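Local coordinates for protein minor fimbrium tip subunit Mfa3 (Porphyromonas gingivalis ATCC 33277, PDB 5NF4) that forms part of the tip of the minor fimbriae, surface filaments that mediate biofilm formation and adhesion to host cells and to other oral bacteria, at residues P39-L43 with V170-T175; V69-L75 with A86-S92; P147-N152 with Y235-R241; N323-R329 with K340-W346. One frame throughout, in Å; residues are numbered along the deposited sequence.

Contact 1 of 4, residues P39-L43 with V170-T175; sequences PDVYL and VTIGGT
The carbonyl oxygen of G173 is gripped twice by the backbone of the V41-Y42 step: Y42 N donates to G173 O over 3.0 Å, the donor nearly in line with the carbonyl bond, and V41 CA brings its C-H to the same G173 O at 3.3 Å. A weak bond from G173 N to D40 O, 3.4 Å long, completes a single beta bridge between V41 and G173. G173 has backbone angles (phi 144°, psi -167°) that by themselves call for glycine; G174, also at positive phi, passes close to Y42 O. P39-L43, part of the propeptide (residues 28-48) and still present in this chain, opens strand 41-49, which pairs with strands 99-106 and 180-205. V170-T175 follows the end of strand 161-170 and runs nearly at right angles across the start of strand 41-49. V41 CG1, anti to the backbone N (chi1 -169°), meets V170 CG1 at 3.8 Å and T171 O at 3.2 Å, while I172 lies along the flank with CG2 3.8 Å from D40 O. On the other flank the Y42 ring is roofed over one face by T175 C, 3.5 Å above its plane and displaced toward the rim. D40 OD1 makes a salt bridge with K107, and L43 and V170 both reach F113 of strand 109-117.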
# COMPACT_ATOMS: atom_id res chain seq x y z
N PRO A 39 33.14 -3.42 -20.29
CA PRO A 39 33.02 -1.96 -20.13
C PRO A 39 31.88 -1.68 -19.16
O PRO A 39 30.83 -2.25 -19.33
CB PRO A 39 32.71 -1.44 -21.54
CG PRO A 39 32.48 -2.65 -22.39
CD PRO A 39 33.11 -3.83 -21.70
N ASP A 40 32.09 -0.84 -18.15
CA ASP A 40 31.13 -0.74 -17.05
C ASP A 40 30.14 0.42 -17.14
O ASP A 40 30.24 1.32 -18.00
CB ASP A 40 31.90 -0.61 -15.74
CG ASP A 40 32.73 -1.84 -15.45
OD1 ASP A 40 32.16 -2.95 -15.48
OD2 ASP A 40 33.95 -1.69 -15.20
N VAL A 41 29.20 0.37 -16.21
CA VAL A 41 28.27 1.44 -15.97
C VAL A 41 28.30 1.80 -14.48
O VAL A 41 28.25 0.91 -13.63
CB VAL A 41 26.82 1.02 -16.34
CG1 VAL A 41 25.89 2.25 -16.34
CG2 VAL A 41 26.80 0.30 -17.67
N TYR A 42 28.37 3.09 -14.19
CA TYR A 42 28.13 3.60 -12.83
C TYR A 42 26.83 4.36 -12.87
O TYR A 42 26.68 5.32 -13.62
CB TYR A 42 29.26 4.49 -12.36
CG TYR A 42 30.57 3.76 -12.28
CD1 TYR A 42 31.34 3.55 -13.41
CD2 TYR A 42 31.03 3.26 -11.07
CE1 TYR A 42 32.54 2.86 -13.33
CE2 TYR A 42 32.22 2.58 -10.98
CZ TYR A 42 32.96 2.38 -12.11
OH TYR A 42 34.15 1.70 -12.00
N LEU A 43 25.89 3.90 -12.04
CA LEU A 43 24.54 4.43 -11.96
C LEU A 43 24.33 5.11 -10.63
O LEU A 43 24.66 4.54 -9.61
CB LEU A 43 23.49 3.31 -12.06
CG LEU A 43 23.08 2.72 -13.38
CD1 LEU A 43 21.87 1.82 -13.12
CD2 LEU A 43 22.77 3.81 -14.34
N VAL A 170 20.15 -0.27 -19.86
CA VAL A 170 21.27 0.34 -19.15
C VAL A 170 22.44 0.49 -20.09
O VAL A 170 22.98 -0.52 -20.58
CB VAL A 170 21.66 -0.52 -17.93
CG1 VAL A 170 22.81 0.12 -17.16
CG2 VAL A 170 20.45 -0.73 -17.03
N THR A 171 22.81 1.74 -20.39
CA THR A 171 23.85 2.04 -21.36
C THR A 171 25.18 2.27 -20.67
O THR A 171 25.25 2.51 -19.47
CB THR A 171 23.52 3.30 -22.21
OG1 THR A 171 23.22 4.41 -21.35
CG2 THR A 171 22.34 3.04 -23.14
N ILE A 172 26.23 2.21 -21.47
CA ILE A 172 27.59 2.33 -21.00
C ILE A 172 27.95 3.75 -20.60
O ILE A 172 27.64 4.70 -21.31
CB ILE A 172 28.57 1.85 -22.08
CG1 ILE A 172 28.41 0.33 -22.28
CG2 ILE A 172 30.02 2.18 -21.73
CD1 ILE A 172 28.98 -0.17 -23.57
N GLY A 173 28.63 3.87 -19.47
CA GLY A 173 29.26 5.13 -19.11
C GLY A 173 29.22 5.43 -17.62
O GLY A 173 28.93 4.56 -16.80
N GLY A 174 29.54 6.68 -17.29
CA GLY A 174 29.59 7.12 -15.92
C GLY A 174 30.93 6.78 -15.29
O GLY A 174 31.67 5.95 -15.81
N THR A 175 31.25 7.44 -14.19
CA THR A 175 32.42 7.12 -13.40
C THR A 175 32.00 6.99 -11.95
O THR A 175 30.87 7.34 -11.62
CB THR A 175 33.50 8.19 -13.52
OG1 THR A 175 33.05 9.37 -12.86
CG2 THR A 175 33.76 8.51 -15.00

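Contact 2 of 4, residues V69-L75 with A86-S92; sequences VHSLAML and AEHFSSS
L72 and M74 form the tightly packed part of the contact with S90 and H88, two hydrogen-bonded antiparallel pairs whose side chains share one face of the sheet. Here the backbone bonds are short: M74 N to H88 O and H88 N to M74 O both span 2.8 Å. M74 CG is anti to the backbone N (chi1 -177°) and the chain bends only at its last torsion, which carries CE to 4.1 Å from H88 CB. The H88 ring stacks on F102, and M74 and L72 go on to F113, F115, V45 and A47. Strands 71-78 and 84-91 make a beta hairpin, their short axes running at 173° to each other, and strand 71-78 is joined along its other side by strand 109-117. S71, A73, L75, E87, F89 and S91 face the other way, where helix 122-126 touches A73, E87 and F89. F89 leans diagonally across the strand: its edge meets A73 CB, with CD1 4.2 Å away, and its CZ comes to 3.8 Å from S71 CB. Toward solvent the packing thins. E87 lies alongside L75, with OE1 3.6 Å from L75 CD2 and a salt bridge to K84; S91 is exposed; and S92, though its N bonds to H70 O at 3.0 Å, is poorly ordered.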
# COMPACT_ATOMS: atom_id res chain seq x y z
N VAL A 69 11.74 5.38 5.21
CA VAL A 69 12.34 4.21 4.62
C VAL A 69 13.56 3.87 5.45
O VAL A 69 14.61 4.50 5.31
CB VAL A 69 12.74 4.43 3.15
CG1 VAL A 69 13.26 3.13 2.55
CG2 VAL A 69 11.55 4.97 2.34
N HIS A 70 13.42 2.84 6.28
CA HIS A 70 14.44 2.41 7.24
C HIS A 70 15.50 1.52 6.63
O HIS A 70 16.65 1.53 7.05
CB HIS A 70 13.77 1.66 8.39
CG HIS A 70 12.87 2.52 9.21
ND1 HIS A 70 11.52 2.66 8.94
CD2 HIS A 70 13.13 3.32 10.27
CE1 HIS A 70 10.99 3.50 9.82
NE2 HIS A 70 11.95 3.92 10.64
N SER A 71 15.08 0.71 5.68
CA SER A 71 16.00 -0.11 4.91
C SER A 71 15.51 -0.21 3.49
O SER A 71 14.32 -0.11 3.22
CB SER A 71 16.13 -1.51 5.51
OG SER A 71 14.93 -2.24 5.33
N LEU A 72 16.44 -0.42 2.56
CA LEU A 72 16.11 -0.52 1.16
C LEU A 72 17.06 -1.49 0.47
O LEU A 72 18.26 -1.26 0.45
CB LEU A 72 16.20 0.86 0.49
CG LEU A 72 15.92 0.87 -1.01
CD1 LEU A 72 14.47 0.47 -1.29
CD2 LEU A 72 16.27 2.22 -1.61
N ALA A 73 16.51 -2.56 -0.10
CA ALA A 73 17.28 -3.49 -0.90
C ALA A 73 16.99 -3.26 -2.37
O ALA A 73 15.85 -3.06 -2.76
CB ALA A 73 16.98 -4.92 -0.54
N MET A 74 18.06 -3.26 -3.17
CA MET A 74 17.92 -3.19 -4.60
C MET A 74 18.57 -4.45 -5.15
O MET A 74 19.71 -4.75 -4.76
CB MET A 74 18.62 -1.95 -5.18
CG MET A 74 18.41 -1.85 -6.70
SD MET A 74 19.42 -0.58 -7.49
CE MET A 74 21.01 -1.38 -7.25
N LEU A 75 17.86 -5.15 -6.01
CA LEU A 75 18.41 -6.34 -6.68
C LEU A 75 18.14 -6.20 -8.18
O LEU A 75 17.03 -5.87 -8.62
CB LEU A 75 17.80 -7.63 -6.12
CG LEU A 75 18.05 -7.90 -4.63
CD1 LEU A 75 16.89 -7.36 -3.82
CD2 LEU A 75 18.27 -9.41 -4.35
N ALA A 86 23.61 -7.14 -10.04
CA ALA A 86 24.00 -6.13 -9.05
C ALA A 86 23.03 -6.21 -7.88
O ALA A 86 21.92 -6.66 -8.05
CB ALA A 86 23.98 -4.72 -9.64
N GLU A 87 23.48 -5.78 -6.71
CA GLU A 87 22.56 -5.64 -5.59
C GLU A 87 23.14 -4.65 -4.62
O GLU A 87 24.36 -4.38 -4.60
CB GLU A 87 22.27 -6.99 -4.94
CG GLU A 87 23.39 -7.63 -4.20
CD GLU A 87 23.04 -9.02 -3.67
OE1 GLU A 87 21.88 -9.47 -3.83
OE2 GLU A 87 23.92 -9.68 -3.07
N HIS A 88 22.27 -4.06 -3.82
CA HIS A 88 22.69 -3.02 -2.90
C HIS A 88 21.76 -3.01 -1.71
O HIS A 88 20.57 -3.21 -1.87
CB HIS A 88 22.67 -1.65 -3.56
CG HIS A 88 23.20 -0.57 -2.68
ND1 HIS A 88 24.51 -0.14 -2.74
CD2 HIS A 88 22.62 0.13 -1.68
CE1 HIS A 88 24.69 0.80 -1.83
NE2 HIS A 88 23.57 0.96 -1.16
N PHE A 89 22.32 -2.75 -0.53
CA PHE A 89 21.47 -2.63 0.66
C PHE A 89 21.76 -1.31 1.39
O PHE A 89 22.92 -0.94 1.60
CB PHE A 89 21.66 -3.83 1.58
CG PHE A 89 20.80 -3.78 2.79
CD1 PHE A 89 19.48 -4.12 2.71
CD2 PHE A 89 21.33 -3.36 4.01
CE1 PHE A 89 18.65 -4.07 3.86
CE2 PHE A 89 20.52 -3.30 5.15
CZ PHE A 89 19.19 -3.64 5.06
N SER A 90 20.69 -0.58 1.72
CA SER A 90 20.85 0.68 2.47
C SER A 90 20.05 0.59 3.76
O SER A 90 19.01 -0.04 3.78
CB SER A 90 20.34 1.88 1.68
OG SER A 90 20.80 1.89 0.35
N SER A 91 20.55 1.24 4.79
CA SER A 91 19.80 1.36 6.03
C SER A 91 20.10 2.71 6.67
O SER A 91 21.14 3.33 6.42
CB SER A 91 20.12 0.20 6.98
OG SER A 91 21.48 0.20 7.35
N SER A 92 19.16 3.17 7.47
CA SER A 92 19.32 4.41 8.18
C SER A 92 19.34 4.04 9.64
O SER A 92 18.38 3.44 10.15
CB SER A 92 18.21 5.40 7.85
OG SER A 92 18.37 6.61 8.57

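Contact 3 of 4, residues P147-N152 with Y235-R241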
# COMPACT_ATOMS: atom_id res chain seq x y z
N PRO A 147 0.91 -6.51 13.14
CA PRO A 147 -0.30 -5.98 13.81
C PRO A 147 -0.32 -4.45 14.02
O PRO A 147 -1.39 -3.81 13.92
CB PRO A 147 -0.28 -6.70 15.16
CG PRO A 147 0.40 -8.01 14.85
CD PRO A 147 1.50 -7.65 13.87
N ILE A 148 0.83 -3.87 14.31
CA ILE A 148 0.84 -2.43 14.58
C ILE A 148 0.54 -1.63 13.29
O ILE A 148 0.02 -0.51 13.37
CB ILE A 148 2.17 -2.00 15.22
CG1 ILE A 148 2.03 -0.61 15.85
CG2 ILE A 148 3.30 -1.94 14.24
CD1 ILE A 148 0.99 -0.53 16.98
N HIS A 149 0.80 -2.21 12.12
CA HIS A 149 0.64 -1.46 10.88
C HIS A 149 -0.80 -1.26 10.43
O HIS A 149 -1.05 -0.47 9.53
CB HIS A 149 1.45 -2.12 9.75
CG HIS A 149 2.91 -1.84 9.87
ND1 HIS A 149 3.88 -2.65 9.34
CD2 HIS A 149 3.56 -0.85 10.54
CE1 HIS A 149 5.07 -2.15 9.63
NE2 HIS A 149 4.90 -1.06 10.36
N TYR A 150 -1.77 -1.93 11.07
CA TYR A 150 -3.16 -1.56 10.81
C TYR A 150 -3.51 -0.24 11.51
O TYR A 150 -4.58 0.37 11.27
CB TYR A 150 -4.12 -2.69 11.27
CG TYR A 150 -3.98 -3.99 10.52
CD1 TYR A 150 -4.70 -4.24 9.36
CD2 TYR A 150 -3.15 -5.00 10.99
CE1 TYR A 150 -4.55 -5.44 8.68
CE2 TYR A 150 -3.01 -6.20 10.31
CZ TYR A 150 -3.73 -6.41 9.16
OH TYR A 150 -3.58 -7.60 8.49
N HIS A 151 -2.65 0.19 12.44
CA HIS A 151 -2.86 1.40 13.18
C HIS A 151 -1.93 2.54 12.79
O HIS A 151 -2.35 3.69 12.71
CB HIS A 151 -2.66 1.16 14.68
CG HIS A 151 -3.61 0.18 15.27
ND1 HIS A 151 -4.93 0.49 15.52
CD2 HIS A 151 -3.44 -1.10 15.66
CE1 HIS A 151 -5.53 -0.57 16.06
NE2 HIS A 151 -4.65 -1.55 16.14
N ASN A 152 -0.66 2.23 12.61
CA ASN A 152 0.33 3.26 12.27
C ASN A 152 1.68 2.65 12.02
O ASN A 152 1.98 1.56 12.48
CB ASN A 152 0.44 4.32 13.39
CG ASN A 152 0.59 3.70 14.76
OD1 ASN A 152 -0.38 3.55 15.49
ND2 ASN A 152 1.81 3.31 15.11
N TYR A 235 -7.99 -10.33 8.87
CA TYR A 235 -7.64 -9.83 10.19
C TYR A 235 -8.92 -9.54 10.97
O TYR A 235 -9.97 -9.29 10.39
CB TYR A 235 -6.80 -8.56 10.07
CG TYR A 235 -5.95 -8.28 11.27
CD1 TYR A 235 -4.87 -9.09 11.60
CD2 TYR A 235 -6.22 -7.20 12.06
CE1 TYR A 235 -4.10 -8.81 12.68
CE2 TYR A 235 -5.47 -6.92 13.16
CZ TYR A 235 -4.41 -7.74 13.47
OH TYR A 235 -3.66 -7.45 14.56
N GLY A 236 -8.80 -9.58 12.29
CA GLY A 236 -9.92 -9.25 13.16
C GLY A 236 -10.19 -7.76 13.09
O GLY A 236 -9.50 -7.00 12.44
N PRO A 237 -11.20 -7.30 13.82
CA PRO A 237 -11.58 -5.90 13.76
C PRO A 237 -10.50 -4.99 14.33
O PRO A 237 -9.87 -5.28 15.34
CB PRO A 237 -12.86 -5.85 14.59
CG PRO A 237 -12.71 -7.00 15.56
CD PRO A 237 -12.05 -8.09 14.72
N VAL A 238 -10.25 -3.90 13.62
CA VAL A 238 -9.27 -2.90 13.99
C VAL A 238 -9.93 -1.60 14.43
O VAL A 238 -10.50 -0.92 13.59
CB VAL A 238 -8.37 -2.61 12.77
CG1 VAL A 238 -7.32 -1.51 13.08
CG2 VAL A 238 -7.72 -3.87 12.29
N GLU A 239 -9.85 -1.25 15.72
CA GLU A 239 -10.41 0.00 16.18
C GLU A 239 -9.49 1.11 15.66
O GLU A 239 -8.29 1.08 15.91
CB GLU A 239 -10.52 0.03 17.71
CG GLU A 239 -11.38 1.18 18.18
CD GLU A 239 -11.58 1.21 19.68
OE1 GLU A 239 -11.91 2.30 20.20
OE2 GLU A 239 -11.40 0.17 20.34
N LEU A 240 -10.03 2.04 14.89
CA LEU A 240 -9.21 3.13 14.32
C LEU A 240 -8.65 4.06 15.38
O LEU A 240 -9.17 4.17 16.47
CB LEU A 240 -10.02 3.96 13.31
CG LEU A 240 -10.63 3.19 12.13
CD1 LEU A 240 -11.16 4.17 11.10
CD2 LEU A 240 -9.67 2.19 11.45
N ARG A 241 -7.56 4.73 15.04
CA ARG A 241 -6.89 5.58 16.00
C ARG A 241 -7.19 7.03 15.73
O ARG A 241 -7.03 7.53 14.62
CB ARG A 241 -5.38 5.32 15.98
CG ARG A 241 -5.01 3.98 16.62
CD ARG A 241 -3.54 3.90 16.97
NE ARG A 241 -3.18 2.58 17.52
CZ ARG A 241 -1.94 2.19 17.79
NH1 ARG A 241 -0.91 3.00 17.57
NH2 ARG A 241 -1.72 0.97 18.28
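The 3-10 turn of P147-Y150 and the loop that follows lie beside Y235-R241 without pairing as strands, Y150 CA standing 7.0 Å from V238 CA. Y150 lays its ring flat on that of Y235 in a face-to-face stack, centroids 4.0 Å apart and planes 14° apart, with Y235 CD2 over the ring centre. The Y150 hydroxyl hydrogen-bonds N219 O, holding the far end of the ring. P147 CB meets the other end of the second tyrosine, 3.5 Å from Y235 OH. V238 touches both Y150 and H151 with its two methyls: its CG2 meets Y150 CB at 3.9 Å and its CG1 the H151 CE1 at 3.6 Å. This packs the loop between strands 143-144 and 161-170 against strand 238-242, and Y150 also touches P254 of strand 248-254. H151 presents its ring edge to E239, with CE1 3.2 Å from E239 O. As modelled, the guanidinium of R241 lies flat over one face of H151, centres 4.2 Å apart and planes at 20°. R241 is poorly ordered, however, and its implausibly close approach to N152 leaves the exact position of the guanidinium doubtful.

Contact 4 of 4, residues N323-R329 with K340-W346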
# COMPACT_ATOMS: atom_id res chain seq x y z
N ASN A 323 -1.28 1.88 -1.64
CA ASN A 323 -0.73 3.22 -1.75
C ASN A 323 -1.77 4.24 -2.21
O ASN A 323 -1.42 5.28 -2.76
CB ASN A 323 0.48 3.21 -2.68
CG ASN A 323 1.56 4.23 -2.26
OD1 ASN A 323 1.93 4.33 -1.10
ND2 ASN A 323 2.04 4.99 -3.23
N ARG A 324 -3.04 3.95 -1.95
CA ARG A 324 -4.08 4.92 -2.21
C ARG A 324 -4.65 5.39 -0.86
O ARG A 324 -4.51 4.71 0.16
CB ARG A 324 -5.19 4.34 -3.08
CG ARG A 324 -4.71 3.86 -4.46
CD ARG A 324 -4.25 4.99 -5.38
NE ARG A 324 -5.32 5.88 -5.83
CZ ARG A 324 -6.28 5.55 -6.70
NH1 ARG A 324 -6.36 4.32 -7.20
NH2 ARG A 324 -7.19 6.45 -7.04
N HIS A 325 -5.30 6.53 -0.91
CA HIS A 325 -5.82 7.20 0.29
C HIS A 325 -7.34 7.32 0.17
O HIS A 325 -7.85 8.02 -0.72
CB HIS A 325 -5.11 8.55 0.37
CG HIS A 325 -5.36 9.35 1.62
ND1 HIS A 325 -4.88 10.64 1.76
CD2 HIS A 325 -6.04 9.08 2.76
CE1 HIS A 325 -5.24 11.12 2.94
NE2 HIS A 325 -5.94 10.19 3.57
N TYR A 326 -8.05 6.63 1.07
CA TYR A 326 -9.50 6.55 1.10
C TYR A 326 -10.00 7.50 2.19
O TYR A 326 -9.74 7.30 3.38
CB TYR A 326 -9.97 5.11 1.36
CG TYR A 326 -9.59 4.17 0.23
CD1 TYR A 326 -8.30 3.68 0.12
CD2 TYR A 326 -10.51 3.82 -0.75
CE1 TYR A 326 -7.92 2.85 -0.95
CE2 TYR A 326 -10.15 2.97 -1.82
CZ TYR A 326 -8.84 2.50 -1.91
OH TYR A 326 -8.44 1.70 -2.98
N ILE A 327 -10.69 8.55 1.75
CA ILE A 327 -11.06 9.66 2.63
C ILE A 327 -12.57 9.75 2.76
O ILE A 327 -13.29 9.90 1.76
CB ILE A 327 -10.48 11.00 2.12
CG1 ILE A 327 -8.95 10.89 1.98
CG2 ILE A 327 -10.83 12.15 3.07
CD1 ILE A 327 -8.33 11.99 1.15
N TYR A 328 -13.06 9.66 4.00
CA TYR A 328 -14.47 9.79 4.30
C TYR A 328 -14.74 11.00 5.16
O TYR A 328 -13.98 11.33 6.09
CB TYR A 328 -14.98 8.51 5.00
CG TYR A 328 -14.92 7.34 4.05
CD1 TYR A 328 -13.74 6.63 3.89
CD2 TYR A 328 -16.02 6.99 3.27
CE1 TYR A 328 -13.67 5.58 3.00
CE2 TYR A 328 -15.94 5.94 2.36
CZ TYR A 328 -14.77 5.24 2.25
OH TYR A 328 -14.69 4.21 1.34
N ARG A 329 -15.81 11.71 4.80
CA ARG A 329 -16.29 12.84 5.56
C ARG A 329 -17.69 12.44 6.00
O ARG A 329 -18.57 12.22 5.17
CB ARG A 329 -16.27 14.13 4.71
CG ARG A 329 -14.86 14.37 4.16
CD ARG A 329 -14.78 15.47 3.15
NE ARG A 329 -15.44 15.18 1.87
CZ ARG A 329 -15.00 14.33 0.95
NH1 ARG A 329 -13.92 13.58 1.15
NH2 ARG A 329 -15.68 14.20 -0.18
N LYS A 340 -19.65 11.37 2.67
CA LYS A 340 -19.02 11.83 1.43
C LYS A 340 -17.65 11.18 1.34
O LYS A 340 -17.02 10.90 2.36
CB LYS A 340 -18.91 13.35 1.41
CG LYS A 340 -20.24 14.09 1.32
CD LYS A 340 -20.98 13.72 0.05
CE LYS A 340 -22.33 14.41 -0.05
NZ LYS A 340 -22.20 15.82 -0.50
N TYR A 341 -17.20 10.96 0.10
CA TYR A 341 -16.07 10.10 -0.20
C TYR A 341 -15.19 10.67 -1.28
O TYR A 341 -15.66 11.30 -2.23
CB TYR A 341 -16.58 8.73 -0.64
CG TYR A 341 -15.64 7.85 -1.46
CD1 TYR A 341 -14.79 6.95 -0.84
CD2 TYR A 341 -15.66 7.89 -2.86
CE1 TYR A 341 -13.95 6.11 -1.61
CE2 TYR A 341 -14.84 7.07 -3.62
CZ TYR A 341 -13.99 6.19 -2.99
OH TYR A 341 -13.16 5.36 -3.71
N SER A 342 -13.90 10.42 -1.14
CA SER A 342 -12.95 10.63 -2.23
C SER A 342 -11.81 9.62 -2.13
O SER A 342 -11.53 9.09 -1.07
CB SER A 342 -12.43 12.06 -2.23
OG SER A 342 -11.80 12.37 -1.01
N ILE A 343 -11.18 9.32 -3.26
CA ILE A 343 -9.97 8.51 -3.25
C ILE A 343 -8.88 9.33 -3.93
O ILE A 343 -9.14 10.02 -4.91
CB ILE A 343 -10.20 7.16 -3.97
CG1 ILE A 343 -8.95 6.29 -3.86
CG2 ILE A 343 -10.67 7.40 -5.39
CD1 ILE A 343 -9.09 4.94 -4.58
N CYS A 344 -7.69 9.32 -3.38
CA CYS A 344 -6.60 10.02 -4.04
C CYS A 344 -5.29 9.30 -3.83
O CYS A 344 -5.22 8.28 -3.16
CB CYS A 344 -6.49 11.46 -3.54
SG CYS A 344 -6.35 11.64 -1.77
N ASP A 345 -4.24 9.81 -4.46
CA ASP A 345 -2.91 9.27 -4.23
C ASP A 345 -2.48 9.62 -2.82
O ASP A 345 -2.98 10.58 -2.21
CB ASP A 345 -1.91 9.82 -5.25
CG ASP A 345 -2.02 9.15 -6.61
OD1 ASP A 345 -2.37 7.95 -6.67
OD2 ASP A 345 -1.73 9.82 -7.63
N TRP A 346 -1.57 8.81 -2.29
CA TRP A 346 -1.03 9.00 -0.96
C TRP A 346 0.15 9.97 -0.97
O TRP A 346 -0.01 11.16 -0.67
CB TRP A 346 -0.62 7.64 -0.42
CG TRP A 346 -0.21 7.57 1.00
CD1 TRP A 346 0.35 8.55 1.76
CD2 TRP A 346 -0.32 6.42 1.83
NE1 TRP A 346 0.60 8.08 3.03
CE2 TRP A 346 0.20 6.77 3.09
CE3 TRP A 346 -0.80 5.12 1.64
CZ2 TRP A 346 0.25 5.87 4.15
CZ3 TRP A 346 -0.75 4.23 2.68
CH2 TRP A 346 -0.23 4.61 3.93
O HOH W 1 -0.45 7.21 -4.39
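R324 lays one face of its guanidinium on I343, whose CD1 sits 3.4 Å above the plane toward the rim, while C344 O lies near that plane at its edge. The same isoleucine covers a second flat group: I343 CG1 stands 4.2 Å from the centroid of the Y326 ring, a CH-pi contact over the face. Extended with CG1 anti to the backbone N (chi1 -176°), I343 reaches both. Y341 turns its edge to Y326 CD2 and meets the Y328 ring obliquely, centroids 5.4 Å apart and planes at 50°; its CD1 comes within 3.5 Å of Y328 CZ. On the other face of the hairpin, R329 doubles back at chi3 so that its guanidinium spreads over K340 C, with NH1 bonded to S342 OG at 3.3 Å from outside the exact plane of the group. I327 CD1 touches C344 SG there at 3.5 Å. R324 NE and D345 OD1 form only a long salt bridge, 3.7 Å, the oxygen well off the guanidinium plane; the stronger one runs from R324 NH2 to E296. One water donates to N323 O and, weakly, to D345 OD1, and accepts from W346 N. Six backbone bonds zip the beta hairpin of strands 324-332 and 337-345, whose segment axes lie at 156°. Strand 324-332 runs parallel to strand 180-205 on its other side, where Y326 and Y328 press on A197 and L199 and H325 NE2 hydrogen-bonds D200. W346, beyond strand 337-345, makes a cation-pi contact with R194 of strand 180-205.

How the contacts relate
From the N terminus, contact 1 comes first: it joins the opening strand to the turn after strand 161-170, closing a loop of 126 residues. Within that span lies contact 2, a hairpin closed over ten residues, about 20 Å away between centres. Contact 3 crosses contact 1, since 147-152 falls inside the first loop and 235-241 beyond it; it ties the loop before strand 161-170 to strand 238-242, which pairs with strands 210-216 and 248-254. Contact 4, a later hairpin, follows in series and joins strand 180-205 through strand 324-332. Contacts 2 and 4 lie on opposite sides of the chain's centre, as do contacts 1 and 3, whereas contacts 3 and 4 are about 18 Å apart between centres.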